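PDB 3M1G: putative glutathione S-transferase from Corynebacterium glutamicum, which probably acts as a glutathione transferase of the ECM4-like, omega-related type, transferring or exchanging glutathione on its substrates. Local coordinates for residues 86-91 against 163-168; 224-229 against 234-239; 252-257 against 300-305. All blocks are in the same frame, centred on the assembly; numbering follows the deposited sequence.

Contact 1 of 3, residues 86-91 against 163-168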
loop_
_atom_site.group_PDB
_atom_site.type_symbol
_atom_site.label_atom_id
_atom_site.label_comp_id
_atom_site.label_asym_id
_atom_site.label_seq_id
_atom_site.Cartn_x
_atom_site.Cartn_y
_atom_site.Cartn_z
ATOM N N GLU A 86 -23.403 9.718 25.993
ATOM C CA GLU A 86 -24.321 9.234 24.965
ATOM C C GLU A 86 -25.798 9.426 25.338
ATOM O O GLU A 86 -26.649 9.576 24.454
ATOM C CB GLU A 86 -24.077 7.734 24.672
ATOM C CG GLU A 86 -22.716 7.448 24.029
ATOM C CD GLU A 86 -22.253 5.993 24.151
ATOM O OE1 GLU A 86 -22.551 5.358 25.176
ATOM O OE2 GLU A 86 -21.599 5.477 23.220
ATOM N N ASN A 87 -26.116 9.396 26.629
ATOM C CA ASN A 87 -27.485 9.576 27.035
ATOM C C ASN A 87 -27.857 11.060 27.276
ATOM O O ASN A 87 -28.976 11.338 27.668
ATOM C CB ASN A 87 -27.732 8.756 28.305
ATOM C CG ASN A 87 -26.755 9.161 29.478
ATOM O OD1 ASN A 87 -25.732 9.905 29.302
ATOM N ND2 ASN A 87 -27.046 8.628 30.656
ATOM N N VAL A 88 -26.939 12.012 27.091
ATOM C CA VAL A 88 -27.271 13.413 27.308
ATOM C C VAL A 88 -27.097 14.333 26.095
ATOM O O VAL A 88 -27.709 15.414 26.040
ATOM C CB VAL A 88 -26.535 13.998 28.560
ATOM C CG1 VAL A 88 -26.886 13.182 29.826
ATOM C CG2 VAL A 88 -25.093 14.059 28.371
ATOM N N ILE A 89 -26.285 13.897 25.137
ATOM C CA ILE A 89 -26.123 14.536 23.837
ATOM C C ILE A 89 -26.439 13.467 22.803
ATOM O O ILE A 89 -25.855 12.358 22.813
ATOM C CB ILE A 89 -24.680 15.019 23.618
ATOM C CG1 ILE A 89 -24.278 16.048 24.676
ATOM C CG2 ILE A 89 -24.443 15.557 22.184
ATOM C CD1 ILE A 89 -22.709 16.323 24.722
ATOM N N SER A 90 -27.387 13.767 21.919
ATOM C CA SER A 90 -27.822 12.800 20.909
ATOM C C SER A 90 -26.819 12.770 19.753
ATOM O O SER A 90 -25.904 13.600 19.689
ATOM C CB SER A 90 -29.236 13.134 20.400
ATOM O OG SER A 90 -29.258 14.404 19.760
ATOM N N LEU A 91 -26.999 11.820 18.840
ATOM C CA LEU A 91 -26.021 11.566 17.755
ATOM C C LEU A 91 -26.757 11.496 16.423
ATOM O O LEU A 91 -27.716 10.739 16.290
ATOM C CB LEU A 91 -25.267 10.252 17.943
ATOM C CG LEU A 91 -24.180 9.941 16.903
ATOM C CD1 LEU A 91 -23.007 10.950 17.015
ATOM C CD2 LEU A 91 -23.664 8.503 17.027
ATOM N N LEU A 163 -13.960 18.894 30.126
ATOM C CA LEU A 163 -13.867 19.826 31.255
ATOM C C LEU A 163 -15.205 20.475 31.586
ATOM O O LEU A 163 -15.485 20.698 32.733
ATOM C CB LEU A 163 -12.830 20.919 30.975
ATOM C CG LEU A 163 -11.401 20.463 30.646
ATOM C CD1 LEU A 163 -10.455 21.702 30.622
ATOM C CD2 LEU A 163 -10.936 19.373 31.617
ATOM N N GLU A 164 -16.034 20.781 30.597
ATOM C CA GLU A 164 -17.277 21.543 30.877
ATOM C C GLU A 164 -18.436 20.621 31.235
ATOM O O GLU A 164 -19.340 21.013 31.985
ATOM C CB GLU A 164 -17.675 22.374 29.669
ATOM C CG GLU A 164 -16.643 23.446 29.268
ATOM C CD GLU A 164 -16.265 24.377 30.405
ATOM O OE1 GLU A 164 -17.145 24.791 31.230
ATOM O OE2 GLU A 164 -15.066 24.708 30.457
ATOM N N TRP A 165 -18.398 19.394 30.714
ATOM C CA TRP A 165 -19.514 18.438 30.859
ATOM C C TRP A 165 -19.297 17.448 31.979
ATOM O O TRP A 165 -20.031 16.482 32.095
ATOM C CB TRP A 165 -19.737 17.679 29.527
ATOM C CG TRP A 165 -20.370 18.481 28.436
ATOM C CD1 TRP A 165 -19.745 19.305 27.525
ATOM C CD2 TRP A 165 -21.767 18.533 28.117
ATOM N NE1 TRP A 165 -20.674 19.859 26.682
ATOM C CE2 TRP A 165 -21.919 19.395 27.019
ATOM C CE3 TRP A 165 -22.909 17.926 28.660
ATOM C CZ2 TRP A 165 -23.164 19.677 26.461
ATOM C CZ3 TRP A 165 -24.137 18.198 28.111
ATOM C CH2 TRP A 165 -24.263 19.074 27.023
ATOM N N LYS A 166 -18.318 17.701 32.846
ATOM C CA LYS A 166 -17.938 16.799 33.920
ATOM C C LYS A 166 -19.070 16.252 34.770
ATOM O O LYS A 166 -19.054 15.069 35.167
ATOM C CB LYS A 166 -17.002 17.539 34.900
ATOM C CG LYS A 166 -15.586 17.095 34.931
ATOM C CD LYS A 166 -14.673 18.109 35.739
ATOM C CE LYS A 166 -13.179 18.018 35.284
ATOM N NZ LYS A 166 -12.384 19.243 35.662
ATOM N N GLN A 167 -20.035 17.103 35.113
ATOM C CA GLN A 167 -21.124 16.619 35.977
ATOM C C GLN A 167 -22.056 15.687 35.250
ATOM O O GLN A 167 -22.848 15.052 35.892
ATOM C CB GLN A 167 -21.917 17.784 36.576
ATOM C CG GLN A 167 -21.056 18.743 37.398
ATOM C CD GLN A 167 -20.181 18.064 38.480
ATOM O OE1 GLN A 167 -19.038 18.486 38.668
ATOM N NE2 GLN A 167 -20.706 17.042 39.187
ATOM N N PHE A 168 -21.948 15.574 33.928
ATOM C CA PHE A 168 -22.767 14.640 33.160
ATOM C C PHE A 168 -21.997 13.372 32.747
ATOM O O PHE A 168 -22.575 12.495 32.136
ATOM C CB PHE A 168 -23.307 15.295 31.901
ATOM C CG PHE A 168 -24.231 16.475 32.158
ATOM C CD1 PHE A 168 -23.724 17.710 32.458
ATOM C CD2 PHE A 168 -25.594 16.316 32.121
ATOM C CE1 PHE A 168 -24.573 18.794 32.747
ATOM C CE2 PHE A 168 -26.446 17.378 32.368
ATOM C CZ PHE A 168 -25.940 18.609 32.698
#
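Two aromatic rings, W165 and F168, meet the aliphatic side chains of V88 and I89, and they do so in different ways. One face of the W165 indole carries the I89 tip: CD1 lies 3.8 Å from the centroid of the W165 six-membered ring and only 10° off its normal, a true CH-pi contact. The methyl lies over the benzo ring, thus toward the rim of the indole, and I89 CG1 follows beside it, 3.8 Å from W165 CH2. At the edge of the F168 ring, in its plane, stands the carbonyl oxygen of W165. The same oxygen accepts the backbone N-H of F168 at 2.8 Å between F168 N and W165 O, closing the tight turn that brings the two rings to one side.

The I89 chain is extended to do this. With CG1 opposite the carbonyl carbon and CD1 trans further out (chi2 166°), its terminal methyl is carried onto the indole. V88 uses both branches: CG1 comes obliquely to the phenyl, 4.1 Å from F168 CD2, while CG2 lies 4.1 Å from F168 CB and 4.3 Å from W165 CZ3.

The indole is fixed from other directions as well, edge-to-face with F161 and against Y62 of the inner strand 62-66. In the thioredoxin-like N-terminal fold, this contact ties the approach to the edge strand 90-93 to the chain leaving helix 154-163, the last helix of that fold. I89 also rests on L64, and V88 bonds through its backbone to G60.

Every cross-contact here is apolar, so the join depends on dispersion and the exclusion of water. Its directional element is the methyl-over-indole placement, in which weakly polar C-H bonds add a modest electrostatic term.

Contact 2 of 3, residues 224-229 against 234-239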
loop_
_atom_site.group_PDB
_atom_site.type_symbol
_atom_site.label_atom_id
_atom_site.label_comp_id
_atom_site.label_asym_id
_atom_site.label_seq_id
_atom_site.Cartn_x
_atom_site.Cartn_y
_atom_site.Cartn_z
ATOM N N ASP A 224 8.130 8.983 12.156
ATOM C CA ASP A 224 9.338 8.396 12.764
ATOM C C ASP A 224 9.571 8.958 14.178
ATOM O O ASP A 224 10.046 8.251 15.060
ATOM C CB ASP A 224 10.582 8.666 11.898
ATOM C CG ASP A 224 10.650 7.764 10.658
ATOM O OD1 ASP A 224 10.047 6.659 10.645
ATOM O OD2 ASP A 224 11.309 8.178 9.675
ATOM N N TRP A 225 9.263 10.242 14.374
ATOM C CA TRP A 225 9.283 10.837 15.711
ATOM C C TRP A 225 8.274 10.108 16.627
ATOM O O TRP A 225 8.609 9.774 17.758
ATOM C CB TRP A 225 8.951 12.339 15.651
ATOM C CG TRP A 225 8.398 12.910 16.918
ATOM C CD1 TRP A 225 9.043 13.005 18.124
ATOM C CD2 TRP A 225 7.114 13.508 17.103
ATOM N NE1 TRP A 225 8.211 13.575 19.042
ATOM C CE2 TRP A 225 7.026 13.896 18.447
ATOM C CE3 TRP A 225 6.015 13.732 16.266
ATOM C CZ2 TRP A 225 5.888 14.512 18.981
ATOM C CZ3 TRP A 225 4.872 14.359 16.805
ATOM C CH2 TRP A 225 4.818 14.714 18.137
ATOM N N LEU A 226 7.063 9.858 16.146
ATOM C CA LEU A 226 6.065 9.178 16.989
ATOM C C LEU A 226 6.484 7.736 17.343
ATOM O O LEU A 226 6.317 7.263 18.482
ATOM C CB LEU A 226 4.684 9.189 16.326
ATOM C CG LEU A 226 4.019 10.554 16.255
ATOM C CD1 LEU A 226 2.776 10.502 15.381
ATOM C CD2 LEU A 226 3.671 11.089 17.661
ATOM N N GLU A 227 7.028 7.037 16.358
ATOM C CA GLU A 227 7.490 5.663 16.540
ATOM C C GLU A 227 8.543 5.639 17.668
ATOM O O GLU A 227 8.535 4.765 18.552
ATOM C CB GLU A 227 8.055 5.133 15.220
ATOM C CG GLU A 227 8.795 3.813 15.315
ATOM C CD GLU A 227 7.863 2.652 15.546
ATOM O OE1 GLU A 227 6.636 2.830 15.318
ATOM O OE2 GLU A 227 8.361 1.572 15.949
ATOM N N ASP A 228 9.427 6.622 17.657
ATOM C CA ASP A 228 10.431 6.733 18.713
ATOM C C ASP A 228 9.846 7.196 20.054
ATOM O O ASP A 228 10.240 6.703 21.104
ATOM C CB ASP A 228 11.534 7.694 18.289
ATOM C CG ASP A 228 12.657 7.812 19.340
ATOM O OD1 ASP A 228 13.375 6.829 19.598
ATOM O OD2 ASP A 228 12.791 8.881 19.929
ATOM N N ARG A 229 8.909 8.142 20.043
ATOM C CA ARG A 229 8.289 8.572 21.285
ATOM C C ARG A 229 7.579 7.401 22.002
ATOM O O ARG A 229 7.611 7.278 23.234
ATOM C CB ARG A 229 7.281 9.700 21.010
ATOM C CG ARG A 229 6.750 10.357 22.255
ATOM C CD ARG A 229 5.809 11.492 21.969
ATOM N NE ARG A 229 5.184 11.940 23.206
ATOM C CZ ARG A 229 5.687 12.850 24.036
ATOM N NH1 ARG A 229 6.822 13.477 23.761
ATOM N NH2 ARG A 229 5.022 13.142 25.145
ATOM N N ARG A 234 3.842 4.025 26.972
ATOM C CA ARG A 234 2.766 3.198 26.444
ATOM C C ARG A 234 1.839 3.969 25.473
ATOM O O ARG A 234 1.518 3.474 24.384
ATOM C CB ARG A 234 1.942 2.566 27.572
ATOM C CG ARG A 234 0.838 1.728 26.997
ATOM C CD ARG A 234 0.626 0.498 27.674
ATOM N NE ARG A 234 -0.515 -0.254 27.164
ATOM C CZ ARG A 234 -1.111 -1.193 27.892
ATOM N NH1 ARG A 234 -0.692 -1.431 29.138
ATOM N NH2 ARG A 234 -2.158 -1.841 27.433
ATOM N N TYR A 235 1.430 5.174 25.874
ATOM C CA TYR A 235 0.611 6.058 25.057
ATOM C C TYR A 235 1.368 7.374 24.913
ATOM O O TYR A 235 2.432 7.535 25.498
ATOM C CB TYR A 235 -0.753 6.258 25.715
ATOM C CG TYR A 235 -1.472 4.952 26.013
ATOM C CD1 TYR A 235 -2.006 4.179 24.998
ATOM C CD2 TYR A 235 -1.576 4.477 27.305
ATOM C CE1 TYR A 235 -2.656 2.974 25.259
ATOM C CE2 TYR A 235 -2.216 3.277 27.590
ATOM C CZ TYR A 235 -2.766 2.545 26.572
ATOM O OH TYR A 235 -3.387 1.362 26.853
ATOM N N LEU A 236 0.820 8.327 24.163
ATOM C CA LEU A 236 1.582 9.551 23.815
ATOM C C LEU A 236 2.086 10.319 25.021
ATOM O O LEU A 236 3.192 10.869 24.968
ATOM C CB LEU A 236 0.770 10.484 22.952
ATOM C CG LEU A 236 0.593 10.008 21.496
ATOM C CD1 LEU A 236 -0.484 10.844 20.813
ATOM C CD2 LEU A 236 1.952 10.034 20.729
HETATM N N MSE A 237 1.260 10.388 26.076
HETATM C CA MSE A 237 1.603 11.120 27.277
HETATM C C MSE A 237 1.875 10.189 28.471
HETATM O O MSE A 237 1.665 10.580 29.619
HETATM C CB MSE A 237 0.484 12.100 27.634
HETATM C CG MSE A 237 0.033 12.999 26.488
HETATM SE SE MSE A 237 1.501 14.037 25.698
HETATM C CE MSE A 237 2.052 14.947 27.232
ATOM N N GLY A 238 2.311 8.966 28.220
ATOM C CA GLY A 238 2.760 8.094 29.306
ATOM C C GLY A 238 1.880 6.874 29.533
ATOM O O GLY A 238 1.505 6.191 28.595
ATOM N N ASP A 239 1.519 6.640 30.789
ATOM C CA ASP A 239 0.933 5.357 31.169
ATOM C C ASP A 239 -0.526 5.170 30.766
ATOM O O ASP A 239 -0.972 4.036 30.697
ATOM C CB ASP A 239 1.033 5.165 32.688
ATOM C CG ASP A 239 2.439 4.816 33.147
ATOM O OD1 ASP A 239 3.274 4.445 32.297
ATOM O OD2 ASP A 239 2.684 4.905 34.360
#
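The carbonyl oxygen of L236 is gripped by two nitrogens of a single arginine. R229 comes side-on, placing both NE and NH2 at 2.9 Å from L236 O, with the oxygen close to the guanidinium plane. The NE bond lies in the carbonyl plane, on a lone pair, whereas the NH2 donor is tilted 21° out of it. Neither N-H points straight at the oxygen, the expected cost of sharing one acceptor between two neighbouring donors.

R229 reaches the loop from the last turn of helix 209-229 with its CG anti to the backbone N (chi1 -171°) and an extended chain beyond. L236 occupies the second position of a type I beta turn running from Y235 to G238. The selenium of M237, a selenomethionine bent at two successive torsions, arrives obliquely 3.7 Å from R229 NH2. Alongside this polar grip the leucines complete the join, L226 CD2 meeting L236 CD2 at 3.7 Å.

This ties helix 209-229 to the loop before helix 243-253 within the helical C-terminal GST domain. Other helices close round the site. R229 NH2 has a second partner, a salt bridge to E184 OE2 of helix 182-197; the N-H of L236 bonds to D245 OD1 of helix 243-253, and L248 of that helix packs on both leucines. A glycerol, probably from the crystallisation liquor, lies about 4 Å from the R229 side chain.

The turn is therefore held at both polar atoms of one residue, while E184 probably balances the arginine's charge. That charge, in turn, would be expected to polarise the L236 carbonyl and strengthen both bonds.

Contact 3 of 3, residues 252-257 against 300-305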
loop_
_atom_site.group_PDB
_atom_site.type_symbol
_atom_site.label_atom_id
_atom_site.label_comp_id
_atom_site.label_asym_id
_atom_site.label_seq_id
_atom_site.Cartn_x
_atom_site.Cartn_y
_atom_site.Cartn_z
ATOM N N LEU A 252 -4.268 7.148 12.278
ATOM C CA LEU A 252 -3.600 5.843 12.209
ATOM C C LEU A 252 -4.539 4.713 11.787
ATOM O O LEU A 252 -4.146 3.856 10.984
ATOM C CB LEU A 252 -2.909 5.473 13.516
ATOM C CG LEU A 252 -1.729 6.324 13.966
ATOM C CD1 LEU A 252 -1.184 5.769 15.313
ATOM C CD2 LEU A 252 -0.611 6.448 12.913
ATOM N N VAL A 253 -5.776 4.743 12.277
ATOM C CA VAL A 253 -6.745 3.701 11.981
ATOM C C VAL A 253 -7.255 3.715 10.526
ATOM O O VAL A 253 -7.751 2.698 10.023
ATOM C CB VAL A 253 -7.893 3.720 12.984
ATOM C CG1 VAL A 253 -8.958 4.796 12.620
ATOM C CG2 VAL A 253 -8.490 2.322 13.128
ATOM N N ARG A 254 -7.088 4.845 9.849
ATOM C CA ARG A 254 -7.438 5.003 8.467
ATOM C C ARG A 254 -6.215 4.868 7.553
ATOM O O ARG A 254 -6.329 4.958 6.325
ATOM C CB ARG A 254 -8.078 6.385 8.231
ATOM C CG ARG A 254 -9.466 6.542 8.823
ATOM C CD ARG A 254 -9.917 8.002 8.903
ATOM N NE ARG A 254 -11.309 8.034 9.340
ATOM C CZ ARG A 254 -11.706 7.811 10.601
ATOM N NH1 ARG A 254 -10.820 7.602 11.544
ATOM N NH2 ARG A 254 -13.003 7.798 10.908
ATOM N N PHE A 255 -5.052 4.683 8.133
ATOM C CA PHE A 255 -3.820 4.747 7.342
ATOM C C PHE A 255 -3.625 3.609 6.337
ATOM O O PHE A 255 -3.584 3.849 5.122
ATOM C CB PHE A 255 -2.593 4.891 8.227
ATOM C CG PHE A 255 -1.395 5.384 7.486
ATOM C CD1 PHE A 255 -0.559 4.493 6.827
ATOM C CD2 PHE A 255 -1.112 6.710 7.442
ATOM C CE1 PHE A 255 0.562 4.936 6.145
ATOM C CE2 PHE A 255 0.004 7.184 6.768
ATOM C CZ PHE A 255 0.867 6.260 6.118
ATOM N N ASP A 256 -3.512 2.382 6.815
ATOM C CA ASP A 256 -3.323 1.277 5.888
ATOM C C ASP A 256 -4.537 1.114 4.975
ATOM O O ASP A 256 -4.387 0.809 3.761
ATOM C CB ASP A 256 -3.001 -0.037 6.622
ATOM C CG ASP A 256 -1.609 -0.027 7.278
ATOM O OD1 ASP A 256 -0.840 0.928 7.019
ATOM O OD2 ASP A 256 -1.299 -0.970 8.060
ATOM N N ALA A 257 -5.731 1.358 5.516
ATOM C CA ALA A 257 -6.973 1.196 4.755
ATOM C C ALA A 257 -7.152 2.200 3.603
ATOM O O ALA A 257 -7.733 1.854 2.566
ATOM C CB ALA A 257 -8.217 1.245 5.692
ATOM N N GLN A 300 -15.296 3.331 1.656
ATOM C CA GLN A 300 -16.247 3.782 0.653
ATOM C C GLN A 300 -16.213 5.303 0.475
ATOM O O GLN A 300 -16.251 5.813 -0.662
ATOM C CB GLN A 300 -17.652 3.315 1.004
ATOM C CG GLN A 300 -17.799 1.822 0.753
ATOM C CD GLN A 300 -19.200 1.342 1.045
ATOM O OE1 GLN A 300 -19.985 2.076 1.581
ATOM N NE2 GLN A 300 -19.504 0.117 0.689
ATOM N N HIS A 301 -16.114 6.039 1.570
ATOM C CA HIS A 301 -16.161 7.488 1.460
ATOM C C HIS A 301 -14.975 8.002 0.635
ATOM O O HIS A 301 -15.129 8.752 -0.316
ATOM C CB HIS A 301 -16.148 8.175 2.813
ATOM C CG HIS A 301 -15.930 9.652 2.702
ATOM N ND1 HIS A 301 -16.922 10.512 2.281
ATOM C CD2 HIS A 301 -14.816 10.407 2.861
ATOM C CE1 HIS A 301 -16.428 11.736 2.191
ATOM N NE2 HIS A 301 -15.155 11.701 2.536
ATOM N N TYR A 302 -13.788 7.568 0.983
ATOM C CA TYR A 302 -12.604 8.142 0.357
ATOM C C TYR A 302 -12.507 7.704 -1.100
ATOM O O TYR A 302 -12.322 8.534 -1.993
ATOM C CB TYR A 302 -11.352 7.721 1.133
ATOM C CG TYR A 302 -11.123 8.524 2.371
ATOM C CD1 TYR A 302 -11.708 8.151 3.577
ATOM C CD2 TYR A 302 -10.341 9.671 2.342
ATOM C CE1 TYR A 302 -11.501 8.876 4.726
ATOM C CE2 TYR A 302 -10.126 10.424 3.484
ATOM C CZ TYR A 302 -10.736 10.031 4.685
ATOM O OH TYR A 302 -10.520 10.744 5.853
ATOM N N TYR A 303 -12.638 6.401 -1.326
ATOM C CA TYR A 303 -12.360 5.807 -2.643
ATOM C C TYR A 303 -13.472 6.101 -3.645
ATOM O O TYR A 303 -13.201 6.155 -4.857
ATOM C CB TYR A 303 -12.118 4.287 -2.552
ATOM C CG TYR A 303 -10.736 3.900 -2.083
ATOM C CD1 TYR A 303 -9.648 3.916 -2.965
ATOM C CD2 TYR A 303 -10.489 3.535 -0.757
ATOM C CE1 TYR A 303 -8.347 3.537 -2.538
ATOM C CE2 TYR A 303 -9.191 3.150 -0.336
ATOM C CZ TYR A 303 -8.142 3.176 -1.241
ATOM O OH TYR A 303 -6.881 2.822 -0.852
ATOM N N ILE A 304 -14.714 6.269 -3.176
ATOM C CA ILE A 304 -15.840 6.554 -4.090
ATOM C C ILE A 304 -16.026 8.058 -4.303
ATOM O O ILE A 304 -16.164 8.517 -5.406
ATOM C CB ILE A 304 -17.157 5.937 -3.595
ATOM C CG1 ILE A 304 -17.039 4.408 -3.620
ATOM C CG2 ILE A 304 -18.356 6.391 -4.473
ATOM C CD1 ILE A 304 -18.257 3.690 -2.985
ATOM N N THR A 305 -15.950 8.815 -3.233
ATOM C CA THR A 305 -16.184 10.260 -3.251
ATOM C C THR A 305 -15.099 11.103 -3.898
ATOM O O THR A 305 -15.407 12.127 -4.480
ATOM C CB THR A 305 -16.376 10.704 -1.769
ATOM O OG1 THR A 305 -17.652 10.214 -1.366
ATOM C CG2 THR A 305 -16.238 12.190 -1.544
HETATM O O HOH W 1 -4.699 2.292 1.224
HETATM O O HOH W 2 -7.489 -0.233 0.602
#
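R254 and Y302 approach each other at about a right angle, the guanidinium and phenol planes turned 62° apart. Their meeting is a van der Waals one, between R254 CD and Y302 OH at 4.1 Å, and both polar ends are engaged elsewhere. R254 gives NE to A69 O and NH1 to P250 O and H74 ND1; Y302 OH bonds to the hydroxyls of Y201 and Y259. These three tyrosines are predicted to serve the active site, Y201 as proton donor or acceptor, Y259 and Y302 in lowering the pKa of the predicted nucleophile, C70.

Y303 has nearly the same first torsion as Y302 (chi1 -79° and -80°), but its place one residue further round the helix sends its ring another way. There it presents an edge: A257 O lies in the ring plane, 3.5 Å from Y303 CE2. One water links Y303 OH at 3.1 Å to the backbone, donating to D256 O at 3.0 Å. A second donates to A257 O at 2.9 Å and reaches Y303 OH only weakly.

The two rings thus spread from helix 295-305 toward R254 and helix 255-259, which follow helix 243-253, with V258 of the short helix touching both tyrosines. Helix 274-284 lies against the end of helix 243-253, where L280 packs on L252 and V253.

How the contacts relate
The three contacts are spread over both parts of a glutathione transferase-like fold. Contact 1 lies at the thioredoxin-like part, where the chain leaves helix 154-163, away from the predicted catalytic residues; contacts 2 and 3 both belong to the C-terminal helical part. Contacts 1 and 3 sit on opposite sides of the chain's centre, their centres 29 Å apart. Contacts 2 and 3 are closer, about 6 Å between nearest atoms, and are joined through the chain: helix 209-229 leads through the loop of contact 2 into helix 243-253, which runs into contact 3. Contact 3 contains Y302 of the predicted tyrosine cluster, whereas L226 in contact 2 remains about 12 Å from Y259, side chain to side chain.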